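Local atomic coordinates of Uly1 (Catenovulum maritimum, PDB entry 7DRQ), a protein that acts as an ulvan lyase of polysaccharide lyase family 24, cleaving the green-algal polysaccharide ulvan, probably by beta-elimination, and binds calcium ions. Residues F61-R66 against V74-Y79; I89-Q94 against I122-D127; A47-A52 against H108-V113; D51-Y56 against Y457-E462. All coordinates share one frame; numbering follows the deposited sequence.

Contact 1 (F61-R66 against V74-Y79); sequences FMTWYR and VMLTRY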
# COMPACT_ATOMS: atom_id res chain seq x y z
N PHE A 61 -8.00 12.26 5.98
CA PHE A 61 -6.58 12.50 6.13
C PHE A 61 -5.85 12.03 4.87
O PHE A 61 -6.07 10.91 4.41
CB PHE A 61 -6.04 11.76 7.35
CG PHE A 61 -6.56 12.30 8.66
CD1 PHE A 61 -7.77 11.86 9.17
CD2 PHE A 61 -5.84 13.24 9.37
CE1 PHE A 61 -8.25 12.35 10.37
CE2 PHE A 61 -6.31 13.74 10.58
CZ PHE A 61 -7.52 13.29 11.07
N MSE A 62 -5.03 12.91 4.29
CA MSE A 62 -4.31 12.60 3.06
C MSE A 62 -2.85 13.03 3.16
O MSE A 62 -2.56 14.14 3.59
CB MSE A 62 -4.97 13.28 1.87
CG MSE A 62 -6.38 12.79 1.61
SE MSE A 62 -7.26 13.96 0.29
CE MSE A 62 -7.93 15.35 1.46
N THR A 63 -1.94 12.14 2.76
CA THR A 63 -0.52 12.44 2.78
C THR A 63 -0.02 12.67 1.36
O THR A 63 -0.61 12.22 0.38
CB THR A 63 0.28 11.30 3.41
OG1 THR A 63 0.20 10.14 2.59
CG2 THR A 63 -0.25 10.97 4.82
N TRP A 64 1.11 13.36 1.27
CA TRP A 64 1.77 13.66 0.01
C TRP A 64 3.11 14.30 0.31
O TRP A 64 3.29 14.91 1.37
CB TRP A 64 0.91 14.59 -0.87
CG TRP A 64 0.36 15.84 -0.18
CD1 TRP A 64 -0.64 15.88 0.76
CD2 TRP A 64 0.74 17.20 -0.41
NE1 TRP A 64 -0.89 17.19 1.13
CE2 TRP A 64 -0.05 18.01 0.43
CE3 TRP A 64 1.68 17.81 -1.25
CZ2 TRP A 64 0.07 19.39 0.47
CZ3 TRP A 64 1.80 19.19 -1.22
CH2 TRP A 64 1.00 19.97 -0.37
N TYR A 65 4.06 14.13 -0.60
CA TYR A 65 5.26 14.95 -0.64
C TYR A 65 4.98 16.20 -1.46
O TYR A 65 4.28 16.14 -2.48
CB TYR A 65 6.42 14.19 -1.28
CG TYR A 65 6.94 13.03 -0.48
CD1 TYR A 65 7.81 13.24 0.59
CD2 TYR A 65 6.59 11.73 -0.81
CE1 TYR A 65 8.30 12.17 1.32
CE2 TYR A 65 7.07 10.66 -0.08
CZ TYR A 65 7.92 10.89 0.97
OH TYR A 65 8.39 9.80 1.67
N ARG A 66 5.55 17.33 -1.03
CA ARG A 66 5.37 18.61 -1.71
C ARG A 66 6.52 18.88 -2.68
O ARG A 66 7.69 18.63 -2.36
CB ARG A 66 5.27 19.74 -0.69
CG ARG A 66 5.01 21.11 -1.33
CD ARG A 66 4.84 22.19 -0.26
NE ARG A 66 6.10 22.38 0.45
CZ ARG A 66 6.23 22.98 1.62
NH1 ARG A 66 5.17 23.48 2.23
NH2 ARG A 66 7.43 23.08 2.17
N VAL A 74 7.41 16.13 3.64
CA VAL A 74 6.28 15.28 4.00
C VAL A 74 5.12 16.16 4.46
O VAL A 74 5.27 17.00 5.35
CB VAL A 74 6.70 14.30 5.10
CG1 VAL A 74 5.48 13.64 5.73
CG2 VAL A 74 7.68 13.25 4.55
N MSE A 75 3.95 15.96 3.85
CA MSE A 75 2.76 16.76 4.20
C MSE A 75 1.61 15.90 4.67
O MSE A 75 1.43 14.78 4.20
CB MSE A 75 2.27 17.59 3.00
CG MSE A 75 3.36 18.22 2.15
SE MSE A 75 4.28 19.65 3.09
CE MSE A 75 2.81 20.90 3.42
N LEU A 76 0.79 16.45 5.57
CA LEU A 76 -0.42 15.80 6.04
C LEU A 76 -1.56 16.80 5.96
O LEU A 76 -1.51 17.85 6.61
CB LEU A 76 -0.25 15.26 7.47
CG LEU A 76 -1.56 14.76 8.09
CD1 LEU A 76 -2.12 13.58 7.29
CD2 LEU A 76 -1.37 14.38 9.57
N THR A 77 -2.58 16.49 5.16
CA THR A 77 -3.74 17.36 4.97
C THR A 77 -4.97 16.71 5.59
O THR A 77 -5.16 15.49 5.47
CB THR A 77 -4.01 17.62 3.48
OG1 THR A 77 -2.89 18.29 2.90
CG2 THR A 77 -5.26 18.50 3.30
N ARG A 78 -5.78 17.50 6.27
CA ARG A 78 -7.03 17.01 6.84
C ARG A 78 -8.17 17.83 6.27
O ARG A 78 -8.20 19.05 6.45
CB ARG A 78 -7.02 17.09 8.37
CG ARG A 78 -8.26 16.46 9.00
CD ARG A 78 -8.28 16.70 10.51
NE ARG A 78 -8.51 18.11 10.82
CZ ARG A 78 -8.58 18.62 12.05
NH1 ARG A 78 -8.44 17.83 13.11
NH2 ARG A 78 -8.78 19.93 12.21
N TYR A 79 -9.09 17.17 5.57
CA TYR A 79 -10.29 17.79 5.04
C TYR A 79 -11.47 17.47 5.95
O TYR A 79 -11.69 16.31 6.32
CB TYR A 79 -10.57 17.30 3.61
CG TYR A 79 -11.94 17.66 3.10
CD1 TYR A 79 -12.21 18.94 2.64
CD2 TYR A 79 -12.96 16.72 3.08
CE1 TYR A 79 -13.47 19.29 2.18
CE2 TYR A 79 -14.24 17.07 2.61
CZ TYR A 79 -14.48 18.35 2.16
OH TYR A 79 -15.74 18.69 1.70

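Contact 2 (I89-Q94 against I122-D127); sequences IEFPHQ and IHLLYD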
# COMPACT_ATOMS: atom_id res chain seq x y z
N ILE A 89 -0.31 20.20 7.49
CA ILE A 89 0.87 20.27 8.35
C ILE A 89 2.08 19.91 7.51
O ILE A 89 2.07 18.89 6.81
CB ILE A 89 0.77 19.31 9.55
CG1 ILE A 89 -0.40 19.70 10.47
CG2 ILE A 89 2.09 19.29 10.31
CD1 ILE A 89 -0.60 18.70 11.63
N GLU A 90 3.12 20.74 7.57
CA GLU A 90 4.39 20.44 6.93
C GLU A 90 5.34 19.81 7.95
O GLU A 90 5.59 20.39 9.01
CB GLU A 90 5.02 21.71 6.35
CG GLU A 90 6.40 21.48 5.76
CD GLU A 90 7.12 22.77 5.43
OE1 GLU A 90 6.44 23.78 5.20
OE2 GLU A 90 8.37 22.76 5.42
N PHE A 91 5.85 18.65 7.61
CA PHE A 91 6.82 17.98 8.46
C PHE A 91 8.24 18.29 7.99
O PHE A 91 8.47 18.53 6.81
CB PHE A 91 6.60 16.46 8.45
CG PHE A 91 5.48 16.03 9.36
CD1 PHE A 91 4.17 16.07 8.92
CD2 PHE A 91 5.73 15.61 10.66
CE1 PHE A 91 3.13 15.71 9.76
CE2 PHE A 91 4.69 15.24 11.51
CZ PHE A 91 3.40 15.29 11.06
N PRO A 92 9.20 18.31 8.92
CA PRO A 92 10.58 18.66 8.53
C PRO A 92 11.20 17.69 7.55
O PRO A 92 12.04 18.10 6.74
CB PRO A 92 11.33 18.67 9.86
CG PRO A 92 10.29 18.89 10.91
CD PRO A 92 9.01 18.31 10.38
N HIS A 93 10.84 16.41 7.61
CA HIS A 93 11.50 15.42 6.76
C HIS A 93 11.24 15.67 5.28
O HIS A 93 10.12 16.00 4.88
CB HIS A 93 11.02 14.02 7.09
CG HIS A 93 11.76 12.95 6.35
ND1 HIS A 93 13.05 12.59 6.67
CD2 HIS A 93 11.41 12.19 5.29
CE1 HIS A 93 13.45 11.63 5.85
NE2 HIS A 93 12.48 11.37 5.00
N GLN A 94 12.27 15.45 4.46
CA GLN A 94 12.17 15.58 3.01
C GLN A 94 12.49 14.23 2.38
O GLN A 94 13.37 13.52 2.86
CB GLN A 94 13.13 16.64 2.46
CG GLN A 94 12.89 18.05 3.00
CD GLN A 94 14.12 18.93 2.86
OE1 GLN A 94 15.05 18.84 3.67
NE2 GLN A 94 14.13 19.76 1.83
N ILE A 122 -2.72 10.07 15.68
CA ILE A 122 -2.40 10.03 14.27
C ILE A 122 -1.05 9.35 14.11
O ILE A 122 -0.11 9.65 14.86
CB ILE A 122 -2.35 11.44 13.66
CG1 ILE A 122 -3.64 12.20 13.98
CG2 ILE A 122 -2.04 11.38 12.14
CD1 ILE A 122 -3.53 13.70 13.74
N HIS A 123 -0.94 8.45 13.14
CA HIS A 123 0.29 7.71 12.91
C HIS A 123 0.74 7.87 11.47
O HIS A 123 -0.08 7.74 10.55
CB HIS A 123 0.09 6.24 13.26
CG HIS A 123 -0.43 6.07 14.65
ND1 HIS A 123 0.40 5.90 15.73
CD2 HIS A 123 -1.69 6.13 15.14
CE1 HIS A 123 -0.33 5.82 16.83
NE2 HIS A 123 -1.60 5.96 16.50
N LEU A 124 2.03 8.15 11.28
CA LEU A 124 2.64 8.33 9.97
C LEU A 124 3.88 7.46 9.85
O LEU A 124 4.73 7.46 10.75
CB LEU A 124 3.03 9.79 9.73
CG LEU A 124 1.87 10.78 9.72
CD1 LEU A 124 2.40 12.18 9.90
CD2 LEU A 124 1.11 10.64 8.39
N LEU A 125 4.01 6.76 8.73
CA LEU A 125 5.20 5.99 8.40
C LEU A 125 5.65 6.39 7.01
O LEU A 125 4.84 6.39 6.08
CB LEU A 125 4.90 4.50 8.45
CG LEU A 125 4.72 3.95 9.87
CD1 LEU A 125 4.07 2.59 9.82
CD2 LEU A 125 6.06 3.89 10.62
N TYR A 126 6.93 6.74 6.84
CA TYR A 126 7.26 7.30 5.54
C TYR A 126 8.71 7.08 5.14
O TYR A 126 9.60 6.92 5.97
CB TYR A 126 6.95 8.79 5.50
CG TYR A 126 7.37 9.63 6.70
CD1 TYR A 126 8.64 10.20 6.77
CD2 TYR A 126 6.46 9.92 7.71
CE1 TYR A 126 9.00 11.02 7.84
CE2 TYR A 126 6.81 10.74 8.79
CZ TYR A 126 8.08 11.29 8.85
OH TYR A 126 8.42 12.10 9.92
N ASP A 127 8.91 7.11 3.82
CA ASP A 127 10.22 7.27 3.19
C ASP A 127 11.14 6.09 3.51
O ASP A 127 12.29 6.28 3.91
CB ASP A 127 10.87 8.59 3.57
CG ASP A 127 11.80 9.10 2.48
OD1 ASP A 127 11.68 8.63 1.33
OD2 ASP A 127 12.66 9.97 2.76
O HOH W 1 9.56 14.93 10.00

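Contact 3 (A47-A52 against H108-V113); sequences APHGDA and HNTIAV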
# COMPACT_ATOMS: atom_id res chain seq x y z
N ALA A 47 2.66 10.80 -5.45
CA ALA A 47 1.47 11.41 -4.85
C ALA A 47 0.35 11.53 -5.88
O ALA A 47 0.54 12.16 -6.93
CB ALA A 47 1.81 12.78 -4.27
N PRO A 48 -0.84 10.95 -5.63
CA PRO A 48 -1.18 10.10 -4.49
C PRO A 48 -0.67 8.69 -4.71
O PRO A 48 -0.79 8.14 -5.80
CB PRO A 48 -2.71 10.15 -4.47
CG PRO A 48 -3.09 10.33 -5.89
CD PRO A 48 -1.97 11.08 -6.57
N HIS A 49 -0.09 8.10 -3.67
CA HIS A 49 0.52 6.79 -3.79
C HIS A 49 0.70 6.21 -2.39
O HIS A 49 1.01 6.93 -1.45
CB HIS A 49 1.88 6.89 -4.49
CG HIS A 49 2.36 5.60 -5.06
ND1 HIS A 49 1.59 4.82 -5.90
CD2 HIS A 49 3.55 4.96 -4.95
CE1 HIS A 49 2.28 3.75 -6.26
NE2 HIS A 49 3.48 3.82 -5.71
N GLY A 50 0.52 4.89 -2.29
CA GLY A 50 0.65 4.21 -1.01
C GLY A 50 -0.61 4.33 -0.18
O GLY A 50 -1.69 4.68 -0.67
N ASP A 51 -0.46 4.05 1.12
CA ASP A 51 -1.59 4.05 2.06
C ASP A 51 -1.85 5.48 2.54
O ASP A 51 -1.73 5.82 3.72
CB ASP A 51 -1.29 3.10 3.21
CG ASP A 51 -2.50 2.82 4.05
OD1 ASP A 51 -3.63 2.86 3.51
OD2 ASP A 51 -2.32 2.57 5.26
N ALA A 52 -2.22 6.32 1.59
CA ALA A 52 -2.10 7.76 1.75
C ALA A 52 -3.41 8.46 2.07
O ALA A 52 -3.42 9.70 2.14
CB ALA A 52 -1.48 8.38 0.49
N HIS A 108 8.68 3.61 -3.91
CA HIS A 108 8.44 2.73 -2.76
C HIS A 108 8.16 3.54 -1.51
O HIS A 108 7.48 3.07 -0.60
CB HIS A 108 9.64 1.82 -2.48
CG HIS A 108 9.88 0.78 -3.52
ND1 HIS A 108 10.62 1.02 -4.66
CD2 HIS A 108 9.48 -0.52 -3.59
CE1 HIS A 108 10.66 -0.09 -5.39
NE2 HIS A 108 9.99 -1.03 -4.76
N ASN A 109 8.73 4.74 -1.43
CA ASN A 109 8.91 5.46 -0.18
C ASN A 109 7.71 6.33 0.15
O ASN A 109 7.83 7.53 0.40
CB ASN A 109 10.18 6.30 -0.25
CG ASN A 109 11.43 5.45 -0.20
OD1 ASN A 109 11.41 4.28 -0.58
ND2 ASN A 109 12.53 6.06 0.25
N THR A 110 6.53 5.71 0.18
CA THR A 110 5.28 6.43 0.39
C THR A 110 5.14 6.89 1.85
O THR A 110 5.91 6.51 2.73
CB THR A 110 4.11 5.53 0.00
OG1 THR A 110 4.19 4.31 0.76
CG2 THR A 110 4.16 5.23 -1.47
N ILE A 111 4.13 7.72 2.07
CA ILE A 111 3.74 8.17 3.40
C ILE A 111 2.41 7.53 3.74
O ILE A 111 1.37 7.90 3.18
CB ILE A 111 3.62 9.70 3.48
CG1 ILE A 111 4.85 10.40 2.88
CG2 ILE A 111 3.35 10.13 4.93
CD1 ILE A 111 4.50 11.80 2.31
N ALA A 112 2.42 6.59 4.68
CA ALA A 112 1.20 5.95 5.14
C ALA A 112 0.66 6.69 6.36
O ALA A 112 1.42 7.18 7.19
CB ALA A 112 1.44 4.48 5.51
N VAL A 113 -0.67 6.78 6.45
CA VAL A 113 -1.32 7.47 7.55
C VAL A 113 -2.40 6.56 8.14
O VAL A 113 -3.05 5.79 7.43
CB VAL A 113 -1.93 8.83 7.11
CG1 VAL A 113 -2.99 8.62 6.00
CG2 VAL A 113 -2.51 9.59 8.31
O HOH W 2 2.47 8.74 0.11
O HOH W 3 2.13 3.42 2.14

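Contact 4 (D51-Y56 against Y457-E462); sequences DAIKVY and YYYLLE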
# COMPACT_ATOMS: atom_id res chain seq x y z
N ASP A 51 -0.46 4.05 1.12
CA ASP A 51 -1.59 4.05 2.06
C ASP A 51 -1.85 5.48 2.54
O ASP A 51 -1.73 5.82 3.72
CB ASP A 51 -1.29 3.10 3.21
CG ASP A 51 -2.50 2.82 4.05
OD1 ASP A 51 -3.63 2.86 3.51
OD2 ASP A 51 -2.32 2.57 5.26
N ALA A 52 -2.22 6.32 1.59
CA ALA A 52 -2.10 7.76 1.75
C ALA A 52 -3.41 8.46 2.07
O ALA A 52 -3.42 9.70 2.14
CB ALA A 52 -1.48 8.38 0.49
N ILE A 53 -4.51 7.74 2.24
CA ILE A 53 -5.77 8.40 2.54
C ILE A 53 -6.57 7.56 3.53
O ILE A 53 -6.71 6.35 3.35
CB ILE A 53 -6.58 8.70 1.26
CG1 ILE A 53 -8.00 9.15 1.62
CG2 ILE A 53 -6.60 7.51 0.31
CD1 ILE A 53 -8.68 9.90 0.49
N LYS A 54 -7.10 8.20 4.57
CA LYS A 54 -7.96 7.54 5.54
C LYS A 54 -9.11 8.47 5.90
O LYS A 54 -8.99 9.69 5.80
CB LYS A 54 -7.22 7.16 6.83
CG LYS A 54 -6.14 6.10 6.66
CD LYS A 54 -6.76 4.79 6.22
CE LYS A 54 -5.70 3.91 5.57
NZ LYS A 54 -4.59 3.60 6.56
N VAL A 55 -10.22 7.87 6.32
CA VAL A 55 -11.39 8.62 6.78
C VAL A 55 -11.69 8.20 8.21
O VAL A 55 -11.78 7.00 8.50
CB VAL A 55 -12.60 8.40 5.86
CG1 VAL A 55 -13.78 9.26 6.33
CG2 VAL A 55 -12.24 8.78 4.44
N TYR A 56 -11.83 9.19 9.09
CA TYR A 56 -12.18 8.97 10.49
C TYR A 56 -13.24 9.99 10.87
O TYR A 56 -12.97 11.20 10.83
CB TYR A 56 -10.96 9.12 11.41
CG TYR A 56 -11.34 9.22 12.86
CD1 TYR A 56 -11.82 8.11 13.55
CD2 TYR A 56 -11.25 10.43 13.55
CE1 TYR A 56 -12.19 8.20 14.88
CE2 TYR A 56 -11.61 10.52 14.87
CZ TYR A 56 -12.08 9.41 15.54
OH TYR A 56 -12.46 9.51 16.86
N TYR A 457 -13.77 7.35 -1.63
CA TYR A 457 -12.90 8.51 -1.51
C TYR A 457 -11.79 8.31 -2.52
O TYR A 457 -10.95 7.42 -2.36
CB TYR A 457 -12.37 8.64 -0.07
CG TYR A 457 -13.48 8.95 0.90
CD1 TYR A 457 -14.35 7.95 1.34
CD2 TYR A 457 -13.70 10.26 1.35
CE1 TYR A 457 -15.39 8.24 2.22
CE2 TYR A 457 -14.75 10.55 2.22
CZ TYR A 457 -15.58 9.54 2.65
OH TYR A 457 -16.62 9.83 3.52
N TYR A 458 -11.81 9.10 -3.59
CA TYR A 458 -10.89 8.94 -4.71
C TYR A 458 -9.88 10.08 -4.65
O TYR A 458 -10.25 11.24 -4.84
CB TYR A 458 -11.64 8.92 -6.04
CG TYR A 458 -11.01 8.08 -7.12
CD1 TYR A 458 -9.78 7.46 -6.94
CD2 TYR A 458 -11.67 7.90 -8.34
CE1 TYR A 458 -9.23 6.68 -7.93
CE2 TYR A 458 -11.12 7.13 -9.34
CZ TYR A 458 -9.91 6.52 -9.14
OH TYR A 458 -9.39 5.75 -10.16
N TYR A 459 -8.63 9.73 -4.42
CA TYR A 459 -7.54 10.69 -4.23
C TYR A 459 -6.77 10.69 -5.55
O TYR A 459 -6.16 9.68 -5.91
CB TYR A 459 -6.71 10.24 -3.03
CG TYR A 459 -5.60 11.16 -2.54
CD1 TYR A 459 -5.44 12.45 -3.03
CD2 TYR A 459 -4.71 10.71 -1.57
CE1 TYR A 459 -4.41 13.27 -2.56
CE2 TYR A 459 -3.70 11.51 -1.10
CZ TYR A 459 -3.54 12.78 -1.59
OH TYR A 459 -2.50 13.54 -1.09
N LEU A 460 -6.80 11.81 -6.26
CA LEU A 460 -6.53 11.81 -7.69
C LEU A 460 -5.46 12.82 -8.08
O LEU A 460 -5.43 13.93 -7.55
CB LEU A 460 -7.82 12.15 -8.45
CG LEU A 460 -8.92 11.09 -8.38
CD1 LEU A 460 -10.29 11.73 -8.58
CD2 LEU A 460 -8.68 9.99 -9.42
N LEU A 461 -4.60 12.43 -9.02
CA LEU A 461 -3.63 13.33 -9.65
C LEU A 461 -4.21 13.84 -10.97
O LEU A 461 -4.56 13.04 -11.84
CB LEU A 461 -2.31 12.61 -9.90
CG LEU A 461 -1.23 13.34 -10.72
CD1 LEU A 461 -0.69 14.52 -9.95
CD2 LEU A 461 -0.09 12.38 -11.07
N GLU A 462 -4.30 15.16 -11.12
CA GLU A 462 -4.88 15.71 -12.34
C GLU A 462 -3.90 15.56 -13.50
O GLU A 462 -2.70 15.77 -13.36
CB GLU A 462 -5.25 17.19 -12.16
CG GLU A 462 -5.90 17.82 -13.41
CD GLU A 462 -6.55 19.18 -13.11
OE1 GLU A 462 -5.93 20.00 -12.40
OE2 GLU A 462 -7.70 19.42 -13.56

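Contact 1 (F61-R66 against V74-Y79)
M75, a selenomethionine, lays CG over the middle of the W64 six-membered ring, 3.6 Å from the ring centroid and almost on its normal: a CH-pi contact. Its CB lies over the same face, 3.5 Å from W64 CE2. The bend at chi2 (-69°) sets SE farther above the indole, a Met-aromatic contact at a distance, and on one face of the R66 guanidinium; a second bend at chi3 turns CE toward R66 NH1. On the opposite side of the sheet, Y65 CE1 meets V74 CG2 at 3.5 Å, and R78 runs alongside F61 with its CG over the ring face, while L76 CD1 lies at the ring edge. At the polar margin of the indole, W64 NE1 donates to T77 OG1 at 2.9 Å, nearly straight and close to the ring plane; T77 OG1 also bonds T88 OG1. Antiparallel backbone pairs M62-T77 and W64-M75 are hydrogen-bonded, but W64 N to M75 O is stretched to 3.3 Å. Farther out, R66 forms salt bridges with D71 and E90, and R78 with D162, its guanidinium also donating to A158 O. Strands 59-65 and 73-80 form a hairpin in one four-stranded beta-propeller sheet. Edge bond and selenomethionine together fix the indole's rotation, while both arginines pack through aliphatic stems and send their charge to acids outside the paired strands, D71 of the hairpin's own turn among them.

Contact 2 (I89-Q94 against I122-D127)
H93 starts its contact at CB, which lies 3.7 Å from Y126 CE1; CG meets the same CE1 carbon, and CD2 comes against CD1 and CE1 of Y126. The imidazole and phenol run antiparallel past one another, their planes inclined at 41°. With CG anti to the backbone N (chi1 -175°), the ring extends across to the end of strand 122-126, where NE2 donates to D127 OD2 at 2.6 Å. This bond is short and fairly straight, stays near the imidazole plane and uses the anti lone pair of the carboxylate oxygen. D127 is gripped from several sides: OD2 also accepts T96 N, and OD1 takes N109 ND2 and H95 ND1. Behind CB, the backbone of H93 joins in through a water that accepts from H93 N at 3.1 Å and also bonds Y126 OH; the hydroxyl has a further partner in S151 OG. The apolar end is simpler, F91 CZ pressing on L124 CD1 at 3.5 Å, the two side chains coming from opposite directions. P92 marks a corner in the chain, and both F91 and H93 keep backbone bonds to V74. The side chain of H93 comes within about 3 Å of that of the calcium ligand K185. F91 belongs to strand 86-91, the outermost beside 73-80; H93, past the corner, lies in the short strand 93-94; strand 122-126 is the middle one between 111-115 and 150-152.

Contact 3 (A47-A52 against H108-V113)
An inverse gamma turn centred on D51 ends the loop before strand 53-56 and presents its carbonyl to strand 111-115: V113 N donates to D51 O at 3.1 Å. The same oxygen receives a CA-H...O contact from A112 CA at 3.3 Å. Alongside, D51 CB touches A112 CB at 3.8 Å. The bond that closes the turn, A52 N to G50 O, is weak. V113 CG1 fills the next place along, packing on the carbonyl carbon of A52. At the other end, T110 works with both branches. Its CG2, anti to the carbonyl carbon, reaches H49 CD2 at 3.5 Å and lies against G50 CA, where the lack of a side chain lets the backbone pass close to the threonine. Its OG1, set between backbone N and carbonyl carbon (chi1 56°), bonds a water at 2.6 Å that also accepts from D51 N. A second water spans the gap beside it, donating to H49 O and accepting from I111 N at 2.8 Å. Two water bridges and one direct backbone bond therefore join loop to strand. H49 ND1 itself turns to K446 NZ. Next to the contact, A52 pairs through its backbone with T63 of strand 59-65, whose OG1 also bonds I111 O. A112 pairs with L125 of strand 122-126, and P48, after a cis peptide bond, packs on Y459 and L461 of strand 455-462.

Contact 4 (D51-Y56 against Y457-E462)
V55 sets CG2 squarely over the Y457 ring, 3.5 Å from the centroid and 4° off the ring normal, a CH-pi contact with the methyl near all six ring carbons. CG1 stands above the same face, displaced past the rim toward the hydroxyl, 4.0 Å from Y457 OH. I53 touches both tyrosines. Its nearly extended chain (chi1 169°) carries CD1 to Y457 CB at 3.9 Å and about as close to Y459 CB, while its CB meets Y459 CD2. The ring of Y459 slides past I53 in the opposite direction, and its CE2 comes to 3.7 Å from A52 O. This packed side has no hydrogen bond between the segments; the axes of the two strands are 8.7 Å apart at closest, too far for backbone pairing. The other side of strand 53-56 makes no contact with 457-462 and is partly exposed at K54 and D51. There K54 curls back to D51, its NZ bonding OD2 at 2.8 Å in a salt bridge on the syn side, out of the carboxylate plane. V113 O is a second partner of the ammonium, F206 N of D51 OD2. The outermost strand 53-56 thus meets the sheet of strand 455-462 through side chains alone. The seam is apolar and aromatic; Y459 OH leaves it to bond T63 O, and the K54-D51 salt bridge lies on the strand's far side.

All four contacts are largely buried, but contact 3 has the partly exposed rim, at H49, G50 and D51. Contact 1 is pairing within a sheet, with a backbone ladder and an indole-selenomethionine core. Contacts 2 and 4 join that four-stranded sheet to its two neighbours, from its outermost strands 86-91 and 53-56. Contact 2 mixes a buried histidine-carboxylate bond with water and lies near a calcium site; contact 4 is apolar and away from the calcium. Contact 3, nearest the chain centre, has water-bridged polar chemistry and shares D51 and A52 with contact 4. T63 of contact 1 bonds I111 of contact 3 and Y459 of contact 4, while N109 links Y65 to D127.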